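Local coordinates for methyltransferase (Streptomyces avermitilis, PDB 3GIW), which probably acts as an S-adenosyl-methionine-dependent methyltransferase of Rossmann-like fold, its methyl-accepting substrate being unknown, at residues I17-A22 / D36-D41; D46-E51 / R215-R220. All coordinates share one frame; numbering follows the deposited sequence. Where two conformers were deposited one is given.

Interaction 1: I17-A22 / D36-D41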
loop_
_atom_site.group_PDB
_atom_site.type_symbol
_atom_site.label_atom_id
_atom_site.label_comp_id
_atom_site.label_asym_id
_atom_site.label_seq_id
_atom_site.Cartn_x
_atom_site.Cartn_y
_atom_site.Cartn_z
ATOM N N ILE A 17 2.537 -19.412 10.206
ATOM C CA ILE A 17 2.911 -18.908 8.876
ATOM C C ILE A 17 2.137 -19.498 7.683
ATOM O O ILE A 17 2.013 -18.842 6.653
ATOM C CB ILE A 17 4.437 -19.116 8.623
ATOM C CG1 ILE A 17 5.264 -18.361 9.662
ATOM C CG2 ILE A 17 4.842 -18.685 7.193
ATOM C CD1 ILE A 17 5.208 -16.890 9.520
ATOM N N ASP A 18 1.633 -20.721 7.793
ATOM C CA ASP A 18 0.981 -21.409 6.654
ATOM C C ASP A 18 1.792 -21.312 5.344
ATOM O O ASP A 18 1.419 -20.611 4.391
ATOM C CB ASP A 18 -0.457 -20.925 6.448
ATOM C CG ASP A 18 -1.211 -21.718 5.359
ATOM O OD1 ASP A 18 -0.796 -22.845 5.003
ATOM O OD2 ASP A 18 -2.217 -21.189 4.834
ATOM N N THR A 19 2.897 -22.041 5.307
ATOM C CA THR A 19 3.802 -22.037 4.161
ATOM C C THR A 19 3.301 -22.808 2.945
ATOM O O THR A 19 3.902 -22.704 1.880
ATOM C CB THR A 19 5.166 -22.627 4.533
ATOM O OG1 THR A 19 5.006 -24.018 4.844
ATOM C CG2 THR A 19 5.773 -21.868 5.699
ATOM N N GLU A 20 2.222 -23.581 3.087
ATOM C CA GLU A 20 1.754 -24.424 1.997
ATOM C C GLU A 20 0.729 -23.760 1.083
ATOM O O GLU A 20 0.398 -24.335 0.055
ATOM C CB GLU A 20 1.208 -25.755 2.534
ATOM C CG GLU A 20 2.243 -26.581 3.292
ATOM C CD GLU A 20 3.553 -26.741 2.524
ATOM O OE1 GLU A 20 3.560 -27.475 1.501
ATOM O OE2 GLU A 20 4.575 -26.126 2.945
ATOM N N SER A 21 0.233 -22.575 1.454
ATOM C CA SER A 21 -0.655 -21.823 0.566
ATOM C C SER A 21 -0.041 -20.473 0.229
ATOM O O SER A 21 0.747 -19.926 0.991
ATOM C CB SER A 21 -2.031 -21.645 1.200
ATOM O OG SER A 21 -1.973 -20.753 2.296
ATOM N N ALA A 22 -0.396 -19.950 -0.944
ATOM C CA ALA A 22 0.121 -18.645 -1.401
ATOM C C ALA A 22 -0.508 -17.511 -0.593
ATOM O O ALA A 22 -1.696 -17.572 -0.214
ATOM C CB ALA A 22 -0.146 -18.449 -2.893
ATOM N N ASP A 36 11.441 -13.422 0.911
ATOM C CA ASP A 36 10.492 -13.790 1.959
ATOM C C ASP A 36 9.224 -14.453 1.364
ATOM O O ASP A 36 8.120 -13.875 1.359
ATOM C CB ASP A 36 10.206 -12.592 2.889
ATOM C CG ASP A 36 11.434 -12.212 3.709
ATOM O OD1 ASP A 36 11.854 -13.109 4.480
ATOM O OD2 ASP A 36 12.000 -11.105 3.539
ATOM N N TYR A 37 9.403 -15.662 0.829
ATOM C CA TYR A 37 8.341 -16.365 0.122
ATOM C C TYR A 37 8.640 -17.873 0.210
ATOM O O TYR A 37 9.775 -18.257 0.495
ATOM C CB TYR A 37 8.251 -15.872 -1.362
ATOM C CG TYR A 37 9.436 -16.275 -2.219
ATOM C CD1 TYR A 37 9.473 -17.522 -2.838
ATOM C CD2 TYR A 37 10.550 -15.441 -2.356
ATOM C CE1 TYR A 37 10.558 -17.933 -3.595
ATOM C CE2 TYR A 37 11.649 -15.859 -3.083
ATOM C CZ TYR A 37 11.641 -17.104 -3.726
ATOM O OH TYR A 37 12.758 -17.512 -4.443
ATOM N N TYR A 38 7.640 -18.684 -0.131
ATOM C CA TYR A 38 7.719 -20.133 -0.105
ATOM C C TYR A 38 7.344 -20.684 -1.481
ATOM O O TYR A 38 6.859 -19.941 -2.339
ATOM C CB TYR A 38 6.789 -20.656 1.003
ATOM C CG TYR A 38 7.274 -20.217 2.369
ATOM C CD1 TYR A 38 8.352 -20.840 2.968
ATOM C CD2 TYR A 38 6.692 -19.149 3.039
ATOM C CE1 TYR A 38 8.835 -20.423 4.203
ATOM C CE2 TYR A 38 7.166 -18.733 4.275
ATOM C CZ TYR A 38 8.224 -19.384 4.856
ATOM O OH TYR A 38 8.726 -18.987 6.086
ATOM N N PRO A 39 7.607 -21.970 -1.729
ATOM C CA PRO A 39 7.270 -22.532 -3.037
ATOM C C PRO A 39 5.844 -22.249 -3.539
ATOM O O PRO A 39 5.660 -22.014 -4.744
ATOM C CB PRO A 39 7.527 -24.044 -2.840
ATOM C CG PRO A 39 8.566 -24.099 -1.774
ATOM C CD PRO A 39 8.272 -22.958 -0.847
ATOM N N ALA A 40 4.839 -22.289 -2.665
ATOM C CA ALA A 40 3.459 -21.952 -3.092
ATOM C C ALA A 40 3.346 -20.526 -3.675
ATOM O O ALA A 40 2.563 -20.285 -4.610
ATOM C CB ALA A 40 2.476 -22.133 -1.961
ATOM N N ASP A 41 4.118 -19.591 -3.118
ATOM C CA ASP A 41 4.134 -18.197 -3.611
ATOM C C ASP A 41 4.822 -18.070 -4.966
ATOM O O ASP A 41 4.360 -17.359 -5.863
ATOM C CB ASP A 41 4.814 -17.300 -2.594
ATOM C CG ASP A 41 4.181 -17.385 -1.234
ATOM O OD1 ASP A 41 2.965 -17.110 -1.125
ATOM O OD2 ASP A 41 4.946 -17.732 -0.297
HETATM O O HOH W 1 5.062 -23.647 -0.253
HETATM O O HOH W 2 3.417 -18.961 1.756
#
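Tyr38 meets the 17-22 loop with the face of its ring: the methyl CG2 of Thr19 stands over the ring centre, 3.5 Å from the centroid and 9° off the normal, a CH-pi contact almost straight above the ring. Thr19 presents this methyl because CG2 lies anti to its carbonyl carbon, while OG1 (chi1 66°) turns to the anti lone pair of Glu20 OE2. Near the phenol end of the ring, Ile17 CG2 comes within 3.7 Å of Tyr38 CE2, the isoleucine running roughly perpendicular to the tyrosine side chain. With an alanine in place of Tyr38, the Thr19 methyl would probably lose its aromatic floor and Ile17 would face a gap. Tyr38 is also the N-cap residue of helix 39-51, and its backbone N donates to the anti lone pair of Asp41 OD2 (2.9 Å), so a carboxylate of the first turn reaches back to the N-H of the N-cap residue. No direct hydrogen bond joins the segments; water does so instead. One water accepts from Ala40 N and donates to Thr19 O, while Ala40 CB packs 3.6 Å from Glu20 O, an oxygen of the type I turn from Asp18 to Ser21. A second water donates to both Ser21 O and Asp41 OD2, 2.8 Å from the latter. The other carboxylate oxygen, Asp41 OD1, lies 3.2 Å from Ala22 CA and accepts a hydrogen bond from His23 N.

Interaction 2: D46-E51 / R215-R220; sequences DAMSRE and REYAAR
Met48, present as selenomethionine, lays the end of its side chain across the face of Tyr217, so that selenium and methyl both stand over one ring. CE is 3.4 Å from the centroid of the Tyr217 ring, a CH-pi contact over the ring centre. SE lies farther out over the same face, 4.0 Å from that centroid and 29° off the normal, which makes this a Met-aromatic contact with selenium in the place of sulfur. It joins two nearly antiparallel helices, 39-51 and 207-219, whose local axes run at 157° and approach to 10.4 Å. The first precedes the opening strand, 81-85, of the Rossmann-like sheet and the second follows strand 195-201, so the contact ties the N-terminal helices to a late one. The reach across this gap comes from the extended Met48 chain, anti at both chi2 and chi3, which carries the methyl to the ring almost square to the tyrosine side chain. On the way CG passes 4.0 Å from Glu216 CB, the two side chains running alongside but oppositely directed. Met59 of helix 55-75 and Ile27 of helix 24-31 also touch Tyr217.

The polar flank brings two acids together, Glu51 OE2 and Glu216 OE2 lying 4.2 Å apart, and their likely repulsion is probably eased in two ways. One water donates to both oxygens, and each acid has an arginine: Arg212 pairs with Glu51 OE2, Arg220 with Glu216. Ala47 CB touches Arg220 NH2 obliquely at 3.7 Å; that nitrogen forms a salt bridge with Glu43. Arg220 NH1 bonds Glu216 twice, to the backbone O and, 2.8 Å away, to the anti lone pair of OE1, a salt bridge with an N-H...O angle of 169°.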
loop_
_atom_site.group_PDB
_atom_site.type_symbol
_atom_site.label_atom_id
_atom_site.label_comp_id
_atom_site.label_asym_id
_atom_site.label_seq_id
_atom_site.Cartn_x
_atom_site.Cartn_y
_atom_site.Cartn_z
ATOM N N ASP A 46 4.679 -17.295 -10.743
ATOM C CA ASP A 46 5.075 -17.799 -12.066
ATOM C C ASP A 46 3.846 -18.035 -12.965
ATOM O O ASP A 46 3.879 -17.685 -14.146
ATOM C CB ASP A 46 5.925 -19.061 -11.936
ATOM C CG ASP A 46 7.316 -18.791 -11.411
ATOM O OD1 ASP A 46 7.741 -17.630 -11.335
ATOM O OD2 ASP A 46 8.017 -19.790 -11.106
ATOM N N ALA A 47 2.772 -18.588 -12.424
ATOM C CA ALA A 47 1.523 -18.769 -13.187
ATOM C C ALA A 47 0.963 -17.416 -13.621
ATOM O O ALA A 47 0.458 -17.257 -14.736
ATOM C CB ALA A 47 0.471 -19.547 -12.367
HETATM N N MSE A 48 1.019 -16.426 -12.732
HETATM C CA MSE A 48 0.474 -15.112 -13.057
HETATM C C MSE A 48 1.290 -14.366 -14.099
HETATM O O MSE A 48 0.736 -13.713 -15.002
HETATM C CB MSE A 48 0.380 -14.291 -11.797
HETATM C CG MSE A 48 -0.602 -14.859 -10.812
HETATM SE SE MSE A 48 -0.397 -14.062 -9.032
HETATM C CE MSE A 48 -1.870 -15.015 -8.222
ATOM N N SER A 49 2.620 -14.458 -13.999
ATOM C CA SER A 49 3.505 -13.853 -15.005
ATOM C C SER A 49 3.336 -14.505 -16.399
ATOM O O SER A 49 3.550 -13.833 -17.405
ATOM C CB SER A 49 4.975 -13.915 -14.573
ATOM O OG SER A 49 5.206 -13.105 -13.436
ATOM N N ARG A 50 2.957 -15.793 -16.445
ATOM C CA ARG A 50 2.676 -16.443 -17.725
ATOM C C ARG A 50 1.455 -15.792 -18.389
ATOM O O ARG A 50 1.407 -15.643 -19.611
ATOM C CB ARG A 50 2.491 -17.962 -17.563
ATOM C CG ARG A 50 3.804 -18.736 -17.397
ATOM C CD ARG A 50 3.552 -20.217 -17.075
ATOM N NE ARG A 50 4.802 -20.930 -16.836
ATOM C CZ ARG A 50 4.862 -22.215 -16.503
ATOM N NH1 ARG A 50 3.739 -22.916 -16.361
ATOM N NH2 ARG A 50 6.045 -22.813 -16.327
ATOM N N GLU A 51 0.459 -15.431 -17.585
ATOM C CA GLU A 51 -0.738 -14.744 -18.096
ATOM C C GLU A 51 -0.468 -13.279 -18.446
ATOM O O GLU A 51 -1.025 -12.751 -19.409
ATOM C CB GLU A 51 -1.887 -14.825 -17.068
ATOM C CG GLU A 51 -2.335 -16.248 -16.758
ATOM C CD GLU A 51 -3.016 -16.943 -17.926
ATOM O OE1 GLU A 51 -3.489 -16.277 -18.863
ATOM O OE2 GLU A 51 -3.103 -18.184 -17.892
ATOM N N ARG A 215 -8.203 -13.855 -11.754
ATOM C CA ARG A 215 -8.799 -15.164 -11.602
ATOM C C ARG A 215 -7.809 -16.195 -11.031
ATOM O O ARG A 215 -8.253 -17.106 -10.300
ATOM C CB ARG A 215 -9.480 -15.611 -12.892
ATOM C CG ARG A 215 -10.659 -14.666 -13.236
ATOM C CD ARG A 215 -11.546 -15.134 -14.355
ATOM N NE ARG A 215 -10.964 -15.057 -15.697
ATOM C CZ ARG A 215 -10.966 -13.960 -16.465
ATOM N NH1 ARG A 215 -11.422 -12.798 -16.026
ATOM N NH2 ARG A 215 -10.470 -14.049 -17.688
ATOM N N GLU A 216 -6.501 -16.029 -11.280
ATOM C CA GLU A 216 -5.503 -16.868 -10.608
ATOM C C GLU A 216 -5.466 -16.583 -9.106
ATOM O O GLU A 216 -5.336 -17.503 -8.293
ATOM C CB GLU A 216 -4.118 -16.648 -11.219
ATOM C CG GLU A 216 -3.948 -17.072 -12.681
ATOM C CD GLU A 216 -4.073 -18.557 -12.911
ATOM O OE1 GLU A 216 -3.687 -19.319 -12.016
ATOM O OE2 GLU A 216 -4.577 -18.949 -13.994
ATOM N N TYR A 217 -5.546 -15.318 -8.707
ATOM C CA TYR A 217 -5.705 -14.986 -7.267
ATOM C C TYR A 217 -6.962 -15.591 -6.624
ATOM O O TYR A 217 -6.865 -16.207 -5.571
ATOM C CB TYR A 217 -5.706 -13.468 -7.044
ATOM C CG TYR A 217 -4.349 -12.785 -6.993
ATOM C CD1 TYR A 217 -3.633 -12.699 -5.795
ATOM C CD2 TYR A 217 -3.836 -12.160 -8.111
ATOM C CE1 TYR A 217 -2.390 -12.054 -5.732
ATOM C CE2 TYR A 217 -2.624 -11.489 -8.050
ATOM C CZ TYR A 217 -1.885 -11.463 -6.863
ATOM O OH TYR A 217 -0.678 -10.769 -6.812
ATOM N N ALA A 218 -8.110 -15.446 -7.282
ATOM C CA ALA A 218 -9.367 -16.043 -6.779
ATOM C C ALA A 218 -9.256 -17.559 -6.657
ATOM O O ALA A 218 -9.747 -18.117 -5.677
ATOM C CB ALA A 218 -10.553 -15.642 -7.647
ATOM N N ALA A 219 -8.566 -18.221 -7.601
ATOM C CA ALA A 219 -8.421 -19.677 -7.577
ATOM C C ALA A 219 -7.587 -20.158 -6.397
ATOM O O ALA A 219 -7.692 -21.324 -5.951
ATOM C CB ALA A 219 -7.814 -20.158 -8.881
ATOM N N ARG A 220 -6.794 -19.252 -5.851
ATOM C CA ARG A 220 -5.934 -19.501 -4.689
ATOM C C ARG A 220 -6.452 -18.788 -3.428
ATOM O O ARG A 220 -5.683 -18.474 -2.515
ATOM C CB ARG A 220 -4.500 -19.071 -5.037
ATOM C CG ARG A 220 -3.846 -19.954 -6.087
ATOM C CD ARG A 220 -2.508 -19.362 -6.533
ATOM N NE ARG A 220 -1.861 -20.191 -7.544
ATOM C CZ ARG A 220 -2.188 -20.226 -8.832
ATOM N NH1 ARG A 220 -3.213 -19.521 -9.298
ATOM N NH2 ARG A 220 -1.538 -21.030 -9.662
HETATM O O HOH W 3 -3.024 -19.858 -15.932
#

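How the interactions relate
Helix 39-51 joins both interactions: its N-terminal turn meets the 17-22 loop in interaction 1, and its C-terminal half packs on helix 207-219 in interaction 2. The two centres are 15 Å apart and the nearest atoms about 4 Å, without touching. Helix 24-31 lies beside both, Ile27 touching Ala22 and Asp41 in the one and Tyr217 in the other. That helix carries Tyr28, which binds S-adenosyl-homocysteine in another structure of this protein; the side chains of Tyr28 and Tyr217 are about 6 Å apart, those of Tyr28 and Asp41 about 9 Å. An unidentified ligand lies about 4 Å from the Tyr217 side chain and about 11 Å from that of Asp41, consistent with interaction 2 lying nearer the pocket.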